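Local coordinates for cell wall surface anchor family protein (Streptococcus pneumoniae, PDB 4OQ1), which is an ancillary pilin that probably attaches the pneumococcal pilus to the bacterial cell wall, at residues 41-46 / 117-122; 153-158 / 220-225; 181-184 / 189-192; 198-201 / 207-210. The protein carries 3 engineered substitutions. All blocks are in the same frame, centred on the assembly; numbering follows the deposited sequence.

Contact 1: residues 41-46 / 117-122; sequences VSQLPS and DAVSYP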
loop_
_atom_site.group_PDB
_atom_site.type_symbol
_atom_site.label_atom_id
_atom_site.label_comp_id
_atom_site.label_asym_id
_atom_site.label_seq_id
_atom_site.Cartn_x
_atom_site.Cartn_y
_atom_site.Cartn_z
ATOM N N VAL A 41 10.577 -17.600 0.949
ATOM C CA VAL A 41 10.761 -18.322 2.222
ATOM C C VAL A 41 10.081 -17.549 3.353
ATOM O O VAL A 41 9.312 -18.100 4.152
ATOM C CB VAL A 41 12.261 -18.451 2.508
ATOM C CG1 VAL A 41 12.525 -18.749 3.963
ATOM C CG2 VAL A 41 12.900 -19.469 1.612
ATOM N N SER A 42 10.297 -16.246 3.374
ATOM C CA SER A 42 9.702 -15.420 4.430
ATOM C C SER A 42 8.218 -15.634 4.475
ATOM O O SER A 42 7.616 -15.531 5.498
ATOM C CB SER A 42 10.048 -13.968 4.239
ATOM O OG SER A 42 9.313 -13.409 3.194
ATOM N N GLN A 43 7.603 -15.989 3.373
ATOM C CA GLN A 43 6.166 -16.112 3.379
ATOM C C GLN A 43 5.709 -17.491 3.855
ATOM O O GLN A 43 4.483 -17.699 3.979
ATOM C CB GLN A 43 5.582 -15.848 1.997
ATOM C CG GLN A 43 5.759 -14.476 1.380
ATOM C CD GLN A 43 5.270 -14.516 -0.077
ATOM O OE1 GLN A 43 4.052 -14.561 -0.349
ATOM N NE2 GLN A 43 6.211 -14.542 -1.022
ATOM N N LEU A 44 6.647 -18.413 4.132
ATOM C CA LEU A 44 6.249 -19.752 4.575
ATOM C C LEU A 44 5.889 -19.829 6.047
ATOM O O LEU A 44 6.646 -19.383 6.890
ATOM C CB LEU A 44 7.318 -20.766 4.356
ATOM C CG LEU A 44 7.693 -20.972 2.907
ATOM C CD1 LEU A 44 8.694 -22.093 2.869
ATOM C CD2 LEU A 44 6.464 -21.295 2.063
ATOM N N PRO A 45 4.777 -20.472 6.357
ATOM C CA PRO A 45 4.517 -20.641 7.807
ATOM C C PRO A 45 5.634 -21.381 8.497
ATOM O O PRO A 45 6.159 -20.891 9.505
ATOM C CB PRO A 45 3.227 -21.439 7.841
ATOM C CG PRO A 45 2.531 -21.052 6.588
ATOM C CD PRO A 45 3.621 -20.874 5.539
ATOM N N SER A 46 6.015 -22.535 7.943
ATOM C CA SER A 46 7.078 -23.370 8.492
ATOM C C SER A 46 8.134 -23.686 7.438
ATOM O O SER A 46 7.787 -24.062 6.351
ATOM C CB SER A 46 6.469 -24.689 9.002
ATOM O OG SER A 46 7.478 -25.651 9.289
ATOM N N ASP A 117 -1.190 -22.145 0.819
ATOM C CA ASP A 117 -2.210 -21.123 0.881
ATOM C C ASP A 117 -1.623 -19.741 0.737
ATOM O O ASP A 117 -2.326 -18.842 0.380
ATOM C CB ASP A 117 -2.884 -21.155 2.249
ATOM C CG ASP A 117 -3.620 -22.459 2.521
ATOM O OD1 ASP A 117 -3.927 -23.209 1.563
ATOM O OD2 ASP A 117 -3.893 -22.716 3.722
ATOM N N ALA A 118 -0.357 -19.582 1.090
ATOM C CA ALA A 118 0.293 -18.307 1.032
ATOM C C ALA A 118 1.102 -18.193 -0.239
ATOM O O ALA A 118 1.046 -17.176 -0.910
ATOM C CB ALA A 118 1.216 -18.152 2.233
ATOM N N VAL A 119 1.845 -19.255 -0.550
ATOM C CA VAL A 119 2.902 -19.239 -1.554
ATOM C C VAL A 119 2.806 -20.412 -2.543
ATOM O O VAL A 119 2.736 -21.556 -2.124
ATOM C CB VAL A 119 4.253 -19.393 -0.849
ATOM C CG1 VAL A 119 5.389 -19.696 -1.823
ATOM C CG2 VAL A 119 4.574 -18.133 -0.130
ATOM N N SER A 120 2.859 -20.103 -3.829
ATOM C CA SER A 120 2.919 -21.101 -4.882
ATOM C C SER A 120 4.191 -20.855 -5.676
ATOM O O SER A 120 4.474 -19.711 -6.036
ATOM C CB SER A 120 1.755 -20.928 -5.785
ATOM O OG SER A 120 0.614 -21.412 -5.111
ATOM N N TYR A 121 4.970 -21.915 -5.907
ATOM C CA TYR A 121 6.141 -21.833 -6.784
ATOM C C TYR A 121 6.096 -23.011 -7.733
ATOM O O TYR A 121 6.806 -24.026 -7.543
ATOM C CB TYR A 121 7.388 -21.801 -6.005
ATOM C CG TYR A 121 8.546 -21.351 -6.824
ATOM C CD1 TYR A 121 9.103 -20.068 -6.618
ATOM C CD2 TYR A 121 9.091 -22.137 -7.806
ATOM C CE1 TYR A 121 10.138 -19.621 -7.407
ATOM C CE2 TYR A 121 10.144 -21.724 -8.587
ATOM C CZ TYR A 121 10.672 -20.461 -8.392
ATOM O OH TYR A 121 11.779 -20.040 -9.164
ATOM N N PRO A 122 5.273 -22.880 -8.766
ATOM C CA PRO A 122 5.192 -23.844 -9.848
ATOM C C PRO A 122 6.424 -23.822 -10.690
ATOM O O PRO A 122 6.973 -22.784 -10.970
ATOM C CB PRO A 122 3.958 -23.420 -10.616
ATOM C CG PRO A 122 3.752 -22.012 -10.246
ATOM C CD PRO A 122 4.324 -21.770 -8.929
#

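Contact 2: residues 153-158 / 220-225; sequences LIKVDQ and FKEVEP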
loop_
_atom_site.group_PDB
_atom_site.type_symbol
_atom_site.label_atom_id
_atom_site.label_comp_id
_atom_site.label_asym_id
_atom_site.label_seq_id
_atom_site.Cartn_x
_atom_site.Cartn_y
_atom_site.Cartn_z
ATOM N N LEU A 153 -3.252 2.690 -10.394
ATOM C CA LEU A 153 -3.920 3.912 -9.963
ATOM C C LEU A 153 -3.108 5.111 -10.431
ATOM O O LEU A 153 -1.879 5.175 -10.218
ATOM C CB LEU A 153 -4.176 3.922 -8.444
ATOM C CG LEU A 153 -4.947 5.123 -7.859
ATOM C CD1 LEU A 153 -5.627 4.708 -6.536
ATOM C CD2 LEU A 153 -3.947 6.210 -7.673
ATOM N N ILE A 154 -3.808 6.046 -11.083
ATOM C CA ILE A 154 -3.220 7.293 -11.555
ATOM C C ILE A 154 -3.863 8.458 -10.791
ATOM O O ILE A 154 -5.058 8.659 -10.859
ATOM C CB ILE A 154 -3.406 7.553 -13.066
ATOM C CG1 ILE A 154 -2.734 6.443 -13.869
ATOM C CG2 ILE A 154 -2.702 8.866 -13.369
ATOM C CD1 ILE A 154 -2.851 6.604 -15.364
ATOM N N LYS A 155 -3.023 9.179 -10.066
ATOM C CA LYS A 155 -3.413 10.316 -9.269
ATOM C C LYS A 155 -3.001 11.623 -9.919
ATOM O O LYS A 155 -1.866 11.881 -10.143
ATOM C CB LYS A 155 -2.810 10.213 -7.877
ATOM C CG LYS A 155 -3.360 11.184 -6.866
ATOM C CD LYS A 155 -4.860 11.144 -6.699
ATOM C CE LYS A 155 -5.365 12.133 -5.657
ATOM N NZ LYS A 155 -5.651 13.525 -6.110
ATOM N N VAL A 156 -3.979 12.447 -10.172
ATOM C CA VAL A 156 -3.802 13.732 -10.810
ATOM C C VAL A 156 -4.510 14.890 -10.091
ATOM O O VAL A 156 -5.443 14.700 -9.240
ATOM C CB VAL A 156 -4.265 13.717 -12.280
ATOM C CG1 VAL A 156 -3.406 12.815 -13.174
ATOM C CG2 VAL A 156 -5.750 13.407 -12.442
ATOM N N ASP A 157 -4.141 16.100 -10.486
ATOM C CA ASP A 157 -4.950 17.270 -10.213
ATOM C C ASP A 157 -5.906 17.529 -11.342
ATOM O O ASP A 157 -6.013 16.734 -12.271
ATOM C CB ASP A 157 -4.082 18.508 -9.820
ATOM C CG ASP A 157 -3.366 19.146 -10.996
ATOM O OD1 ASP A 157 -3.592 18.700 -12.114
ATOM O OD2 ASP A 157 -2.531 20.024 -10.752
ATOM N N GLN A 158 -6.641 18.614 -11.288
ATOM C CA GLN A 158 -7.741 18.886 -12.262
ATOM C C GLN A 158 -7.141 19.222 -13.616
ATOM O O GLN A 158 -7.825 19.099 -14.599
ATOM C CB GLN A 158 -8.642 20.080 -11.802
ATOM C CG GLN A 158 -7.932 21.435 -11.679
ATOM C CD GLN A 158 -7.349 21.677 -10.307
ATOM O OE1 GLN A 158 -6.752 20.781 -9.704
ATOM N NE2 GLN A 158 -7.557 22.905 -9.762
ATOM N N PHE A 220 -9.721 1.724 -3.358
ATOM C CA PHE A 220 -8.595 2.506 -2.927
ATOM C C PHE A 220 -9.126 3.750 -2.144
ATOM O O PHE A 220 -9.899 4.524 -2.698
ATOM C CB PHE A 220 -7.753 2.949 -4.116
ATOM C CG PHE A 220 -6.894 1.922 -4.686
ATOM C CD1 PHE A 220 -5.553 1.868 -4.356
ATOM C CD2 PHE A 220 -7.353 1.092 -5.715
ATOM C CE1 PHE A 220 -4.720 0.921 -4.943
ATOM C CE2 PHE A 220 -6.501 0.167 -6.317
ATOM C CZ PHE A 220 -5.198 0.079 -5.915
ATOM N N LYS A 221 -8.769 3.871 -0.856
ATOM C CA LYS A 221 -9.202 4.960 -0.028
ATOM C C LYS A 221 -8.151 5.959 0.201
ATOM O O LYS A 221 -7.055 5.615 0.614
ATOM C CB LYS A 221 -9.683 4.451 1.343
ATOM C CG LYS A 221 -10.544 3.234 1.302
ATOM C CD LYS A 221 -10.913 2.815 2.719
ATOM C CE LYS A 221 -11.803 3.786 3.460
ATOM N NZ LYS A 221 -13.143 3.730 2.822
ATOM N N GLU A 222 -8.450 7.226 -0.092
ATOM C CA GLU A 222 -7.406 8.284 -0.037
ATOM C C GLU A 222 -7.192 8.821 1.389
ATOM O O GLU A 222 -7.617 9.931 1.723
ATOM C CB GLU A 222 -7.737 9.426 -0.987
ATOM C CG GLU A 222 -6.624 10.411 -1.114
ATOM C CD GLU A 222 -6.800 11.386 -2.290
ATOM O OE1 GLU A 222 -7.702 11.209 -3.099
ATOM O OE2 GLU A 222 -6.040 12.377 -2.309
ATOM N N VAL A 223 -6.502 8.050 2.201
ATOM C CA VAL A 223 -6.321 8.336 3.602
ATOM C C VAL A 223 -5.335 9.433 3.869
ATOM O O VAL A 223 -5.447 10.070 4.900
ATOM C CB VAL A 223 -5.906 7.058 4.415
ATOM C CG1 VAL A 223 -7.082 6.113 4.433
ATOM C CG2 VAL A 223 -4.595 6.448 3.878
ATOM N N GLU A 224 -4.387 9.673 2.941
ATOM C CA GLU A 224 -3.388 10.700 3.100
ATOM C C GLU A 224 -3.201 11.621 1.854
ATOM O O GLU A 224 -2.209 11.522 1.163
ATOM C CB GLU A 224 -2.087 10.068 3.469
ATOM C CG GLU A 224 -1.225 10.878 4.385
ATOM C CD GLU A 224 0.033 10.083 4.737
ATOM O OE1 GLU A 224 -0.113 8.875 4.995
ATOM O OE2 GLU A 224 1.161 10.658 4.751
ATOM N N PRO A 225 -4.139 12.582 1.654
ATOM C CA PRO A 225 -4.020 13.613 0.601
ATOM C C PRO A 225 -2.804 14.481 0.820
ATOM O O PRO A 225 -2.292 14.589 1.914
ATOM C CB PRO A 225 -5.300 14.419 0.712
ATOM C CG PRO A 225 -5.918 14.066 1.970
ATOM C CD PRO A 225 -5.371 12.749 2.434
#

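Contact 3: residues 181-184 / 189-192; sequences AVPL and RYSS. Engineered in segment 181-184: Ala181 (natural residue Glu).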
loop_
_atom_site.group_PDB
_atom_site.type_symbol
_atom_site.label_atom_id
_atom_site.label_comp_id
_atom_site.label_asym_id
_atom_site.label_seq_id
_atom_site.Cartn_x
_atom_site.Cartn_y
_atom_site.Cartn_z
ATOM N N ALA A 181 -8.771 -5.054 5.145
ATOM C CA ALA A 181 -7.518 -4.501 4.625
ATOM C C ALA A 181 -6.745 -5.625 3.946
ATOM O O ALA A 181 -6.558 -6.739 4.489
ATOM C CB ALA A 181 -6.707 -3.809 5.731
ATOM N N VAL A 182 -6.232 -5.326 2.752
ATOM C CA VAL A 182 -5.634 -6.324 1.925
ATOM C C VAL A 182 -4.207 -6.486 2.306
ATOM O O VAL A 182 -3.496 -5.527 2.382
ATOM C CB VAL A 182 -5.686 -5.911 0.427
ATOM C CG1 VAL A 182 -4.955 -6.902 -0.424
ATOM C CG2 VAL A 182 -7.161 -5.842 -0.042
ATOM N N PRO A 183 -3.768 -7.730 2.526
ATOM C CA PRO A 183 -2.329 -7.944 2.793
ATOM C C PRO A 183 -1.400 -7.780 1.635
ATOM O O PRO A 183 -1.703 -8.340 0.581
ATOM C CB PRO A 183 -2.314 -9.364 3.265
ATOM C CG PRO A 183 -3.467 -10.013 2.617
ATOM C CD PRO A 183 -4.517 -8.995 2.515
ATOM N N LEU A 184 -0.213 -7.232 1.866
ATOM C CA LEU A 184 0.723 -6.869 0.792
ATOM C C LEU A 184 2.138 -7.085 1.203
ATOM O O LEU A 184 2.465 -7.005 2.407
ATOM C CB LEU A 184 0.580 -5.407 0.449
ATOM C CG LEU A 184 -0.797 -4.993 -0.084
ATOM C CD1 LEU A 184 -0.897 -3.474 -0.209
ATOM C CD2 LEU A 184 -1.153 -5.606 -1.433
ATOM N N ARG A 189 2.434 -6.122 -4.024
ATOM C CA ARG A 189 2.025 -7.404 -4.498
ATOM C C ARG A 189 1.246 -7.998 -3.378
ATOM O O ARG A 189 1.650 -7.903 -2.232
ATOM C CB ARG A 189 3.207 -8.312 -4.838
ATOM C CG ARG A 189 4.137 -7.585 -5.826
ATOM C CD ARG A 189 5.339 -8.357 -6.308
ATOM N NE ARG A 189 6.431 -8.012 -5.434
ATOM C CZ ARG A 189 6.874 -8.759 -4.432
ATOM N NH1 ARG A 189 6.363 -9.971 -4.175
ATOM N NH2 ARG A 189 7.867 -8.272 -3.700
ATOM N N TYR A 190 0.124 -8.591 -3.694
ATOM C CA TYR A 190 -0.653 -9.277 -2.723
ATOM C C TYR A 190 0.103 -10.488 -2.208
ATOM O O TYR A 190 0.761 -11.184 -2.968
ATOM C CB TYR A 190 -1.976 -9.737 -3.394
ATOM C CG TYR A 190 -2.824 -10.603 -2.589
ATOM C CD1 TYR A 190 -3.812 -10.075 -1.757
ATOM C CD2 TYR A 190 -2.705 -11.965 -2.640
ATOM C CE1 TYR A 190 -4.600 -10.823 -0.976
ATOM C CE2 TYR A 190 -3.532 -12.759 -1.843
ATOM C CZ TYR A 190 -4.496 -12.185 -1.070
ATOM O OH TYR A 190 -5.289 -12.930 -0.304
ATOM N N SER A 191 -0.021 -10.751 -0.926
ATOM C CA SER A 191 0.375 -12.023 -0.386
ATOM C C SER A 191 -0.508 -12.271 0.772
ATOM O O SER A 191 -0.623 -11.422 1.649
ATOM C CB SER A 191 1.830 -12.011 0.090
ATOM O OG SER A 191 2.074 -13.014 1.066
ATOM N N SER A 192 -1.100 -13.443 0.831
ATOM C CA SER A 192 -2.137 -13.676 1.849
ATOM C C SER A 192 -1.599 -13.726 3.313
ATOM O O SER A 192 -2.388 -13.668 4.243
ATOM C CB SER A 192 -2.977 -14.919 1.560
ATOM O OG SER A 192 -2.145 -16.022 1.521
#

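Contact 4: residues 198-201 / 207-210; sequences RTLY and EIFV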
loop_
_atom_site.group_PDB
_atom_site.type_symbol
_atom_site.label_atom_id
_atom_site.label_comp_id
_atom_site.label_asym_id
_atom_site.label_seq_id
_atom_site.Cartn_x
_atom_site.Cartn_y
_atom_site.Cartn_z
ATOM N N ARG A 198 -0.724 -1.171 5.686
ATOM C CA ARG A 198 0.190 -0.272 4.996
ATOM C C ARG A 198 -0.574 0.812 4.207
ATOM O O ARG A 198 -1.664 0.578 3.658
ATOM C CB ARG A 198 1.160 -1.019 4.074
ATOM C CG ARG A 198 2.032 -2.038 4.777
ATOM C CD ARG A 198 2.823 -2.893 3.829
ATOM N NE ARG A 198 3.695 -2.072 2.975
ATOM C CZ ARG A 198 4.331 -2.499 1.871
ATOM N NH1 ARG A 198 4.228 -3.768 1.453
ATOM N NH2 ARG A 198 5.052 -1.646 1.167
ATOM N N THR A 199 0.023 1.994 4.179
ATOM C CA THR A 199 -0.387 3.037 3.291
ATOM C C THR A 199 0.436 2.921 2.077
ATOM O O THR A 199 1.663 2.748 2.163
ATOM C CB THR A 199 -0.268 4.408 3.947
ATOM O OG1 THR A 199 -1.117 4.381 5.113
ATOM C CG2 THR A 199 -0.764 5.483 3.064
ATOM N N LEU A 200 -0.230 3.012 0.934
ATOM C CA LEU A 200 0.444 2.925 -0.402
ATOM C C LEU A 200 0.585 4.349 -0.918
ATOM O O LEU A 200 -0.368 5.102 -0.923
ATOM C CB LEU A 200 -0.507 2.136 -1.354
ATOM C CG LEU A 200 -0.984 0.704 -1.150
ATOM C CD1 LEU A 200 -1.927 0.467 0.025
ATOM C CD2 LEU A 200 -1.700 0.110 -2.336
ATOM N N TYR A 201 1.748 4.747 -1.490
ATOM C CA TYR A 201 1.952 6.101 -1.886
ATOM C C TYR A 201 2.262 6.188 -3.372
ATOM O O TYR A 201 3.066 5.417 -3.871
ATOM C CB TYR A 201 3.230 6.738 -1.125
ATOM C CG TYR A 201 2.973 6.909 0.345
ATOM C CD1 TYR A 201 3.308 5.909 1.211
ATOM C CD2 TYR A 201 2.324 8.021 0.832
ATOM C CE1 TYR A 201 3.029 6.005 2.566
ATOM C CE2 TYR A 201 1.980 8.144 2.193
ATOM C CZ TYR A 201 2.397 7.183 3.072
ATOM O OH TYR A 201 2.051 7.247 4.422
ATOM N N GLU A 207 1.682 7.255 -9.751
ATOM C CA GLU A 207 1.106 5.939 -10.011
ATOM C C GLU A 207 1.258 5.031 -8.819
ATOM O O GLU A 207 2.225 5.129 -8.094
ATOM C CB GLU A 207 1.607 5.258 -11.282
ATOM C CG GLU A 207 1.489 6.182 -12.467
ATOM C CD GLU A 207 1.902 5.594 -13.793
ATOM O OE1 GLU A 207 2.709 4.642 -13.781
ATOM O OE2 GLU A 207 1.505 6.194 -14.823
ATOM N N ILE A 208 0.223 4.244 -8.564
ATOM C CA ILE A 208 0.370 3.060 -7.734
ATOM C C ILE A 208 0.050 1.807 -8.563
ATOM O O ILE A 208 -1.015 1.708 -9.221
ATOM C CB ILE A 208 -0.493 3.114 -6.474
ATOM C CG1 ILE A 208 -0.061 4.268 -5.550
ATOM C CG2 ILE A 208 -0.451 1.813 -5.689
ATOM C CD1 ILE A 208 -1.140 4.630 -4.503
ATOM N N PHE A 209 0.899 0.822 -8.448
ATOM C CA PHE A 209 0.770 -0.443 -9.232
ATOM C C PHE A 209 0.763 -1.628 -8.323
ATOM O O PHE A 209 1.716 -1.823 -7.551
ATOM C CB PHE A 209 1.927 -0.542 -10.260
ATOM C CG PHE A 209 1.726 -1.598 -11.316
ATOM C CD1 PHE A 209 0.902 -1.356 -12.369
ATOM C CD2 PHE A 209 2.397 -2.793 -11.260
ATOM C CE1 PHE A 209 0.673 -2.321 -13.361
ATOM C CE2 PHE A 209 2.197 -3.776 -12.255
ATOM C CZ PHE A 209 1.326 -3.527 -13.298
ATOM N N VAL A 210 -0.332 -2.387 -8.345
ATOM C CA VAL A 210 -0.505 -3.557 -7.481
ATOM C C VAL A 210 -0.765 -4.785 -8.317
ATOM O O VAL A 210 -1.758 -4.835 -9.095
ATOM C CB VAL A 210 -1.696 -3.397 -6.516
ATOM C CG1 VAL A 210 -1.722 -4.568 -5.563
ATOM C CG2 VAL A 210 -1.533 -2.066 -5.764
HETATM O O HOH W 1 3.790 3.695 -6.079
#

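Contact 1: residues 41-46 / 117-122
The flat amide of Gln43 lies against the CG2 methyl of Val119. This methyl sits over one face of the amide, with Gln43 CD 3.7 Å and Gln43 OE1 3.6 Å from Val119 CG2. OE1 also takes a hydrogen bond from Ser191 OG, which lies out of the amide plane on the side away from Val119. That bond helps to fix the rotation of the amide. The torsion about CG-CD (chi3 74°) turns the face of the amide to the methyl. Closer to the backbone the fit is tight, with Gln43 CB only 3.3 Å from Val119 CG2. Leu44 adds a looser touch. Its CD2 comes across the valine at about a right angle, 4.1 Å from Val119 CB. The methyl of Ala118 rests near the backbone, 3.7 Å from Gln43 O. Beyond the pair, Leu44 packs on Phe93 and Val119 on Ile114. Leu44 N is hydrogen-bonded to Val41 O, so the chain is still turning as it leaves the helix. The arrangement is a helix end and its exit loop packed on the lead-in to strand 120-129, at the border between the N-terminal eight-stranded sheet and the next domain, which holds Ser191.

Contact 2: residues 153-158 / 220-225
The CD1 methyl of Leu153 sits over one face of the Phe220 ring, a CH-pi contact 3.9 Å from the ring centroid and 28° off the ring normal. It lies nearer the root of the ring than its tip, with Phe220 CG 3.6 Å from Leu153 CD1. The two side chains run past each other in opposite directions. Farther along, the side chain of Lys155 crosses that of Glu222 at about a right angle. Lys155 CE is 3.4 Å from Glu222 OE2 and stands well out of the carboxylate plane.

What positions the lysine is covalent. Its NZ is joined to CG of Asn252, an intramolecular isopeptide bond. Bends at chi2 (55°) and chi4 (87°) bring NZ to that link. The same nitrogen also gives a weak hydrogen bond to Val156 O, 3.3 Å from Lys155 NZ. CnaB domains commonly carry an acidic residue next to the Lys-Asn isopeptide, and Glu222 is placed as that residue would be. Glu222 reaches inward on an extended chain and is flanked by Phe168, Val166 and Val231. Phe220 is walled by Phe168, Leu170 and Ile248.

The contact bridges two sheets of one sandwich. Leu153 and Lys155 lie on strand 150-157, beside and parallel to strand 246-254, which supplies Asn252. Phe220 and Glu222 lie on strand 216-224 of the facing sheet, between strands 167-174 and 235-240.

Contact 3: residues 181-184 / 189-192
Val182 and Tyr190 meet at about a right angle. The CG1 methyl of Val182 comes to the edge of the tyrosine ring, in its plane, 3.6 Å from Tyr190 CD1. In Tyr190, CG is anti to the backbone N (chi1 173°), which carries the ring forward, alongside Pro183, with its CD1 edge at the methyl. Pro183 lies beside the same ring and points the same way, its CG 3.9 Å from Tyr190 CE1. The proline also presses on the opposing backbone, where Pro183 CB is 3.1 Å from Ser191 O, a close fit. Leu184 turns the other way. Its CD2 curls back to lie 3.7 Å from Arg189 O.

The backbones are held lightly. Ser191 N gives a weak hydrogen bond to Pro183 O, 3.3 Å away. CA-H...O contacts from Tyr190 CA to Pro183 O and from Leu184 CA to Arg189 O add to it. Leu184 and Tyr190 form an antiparallel non-hydrogen-bonded pair with diverging side chains.

This is the hairpin of strands 177-185 and 189-190. Arg189 makes a salt bridge to Glu39, and Ser192 OG hydrogen-bonds to Asp117 O, so it faces the N-terminal domain. Val182 also touches Leu213, and strand 177-185 continues alongside strand 167-174.

Contact 4: residues 198-201 / 207-210
Across the gap between Tyr201 and Ile208 the CA atoms are 6.8 Å apart, and a water rather than a direct bond joins the backbones. The water donates to both carbonyls: it is 2.9 Å from Tyr201 O and 2.9 Å from Glu207 O. Ile208 packs next to this bridge. Its CG1 is 3.7 Å from Tyr201 C, and the extended end of the chain (chi2 163°) brings Ile208 CD1 to 3.7 Å from Leu200 O. The other branch, Ile208 CG2, meets Leu200 CD2 at 4.0 Å. The leucine and isoleucine cross at about a right angle. The same Leu200 methyl also reaches Val210 CG2, 4.1 Å away, so one CD2 bridges two residues on the same side of strand 207-211. Leu200 also touches Phe220 and Leu184, and Ile208 touches Tyr188 and Thr202.

The polar ends turn elsewhere. Tyr201 points away from the contact and its hydroxyl hydrogen-bonds to Glu224 OE1. Glu207 makes a salt bridge to Arg162.

Strand 200-201 pairs with strand 167-174, whereas strand 207-211 is an outer strand of the sheet that holds strand 150-157. The contact therefore packs one sheet of the sandwich on the other, as expected of the prealbumin-like fold of CnaB domains.

How the contacts relate
From the N terminus, contact 1 comes first and closes a loop of 70 residues within the N-terminal domain. The chain then enters the next domain, where contact 2 opens at residues 153-158 and closes at 220-225. Contacts 3 and 4 are nested inside that loop and follow one another in series; none of the contacts cross. Contact 3 is a short hairpin, and contact 4 spans the step from one sheet to the other. Leu184 of contact 3 touches Leu200 and Val210 of contact 4. A probable backbone hydrogen bond from Leu153 N to Ile208 O joins contacts 2 and 4. Contacts 1 and 3 touch across the two domains; contacts 1 and 2 lie about 32 Å apart between centres.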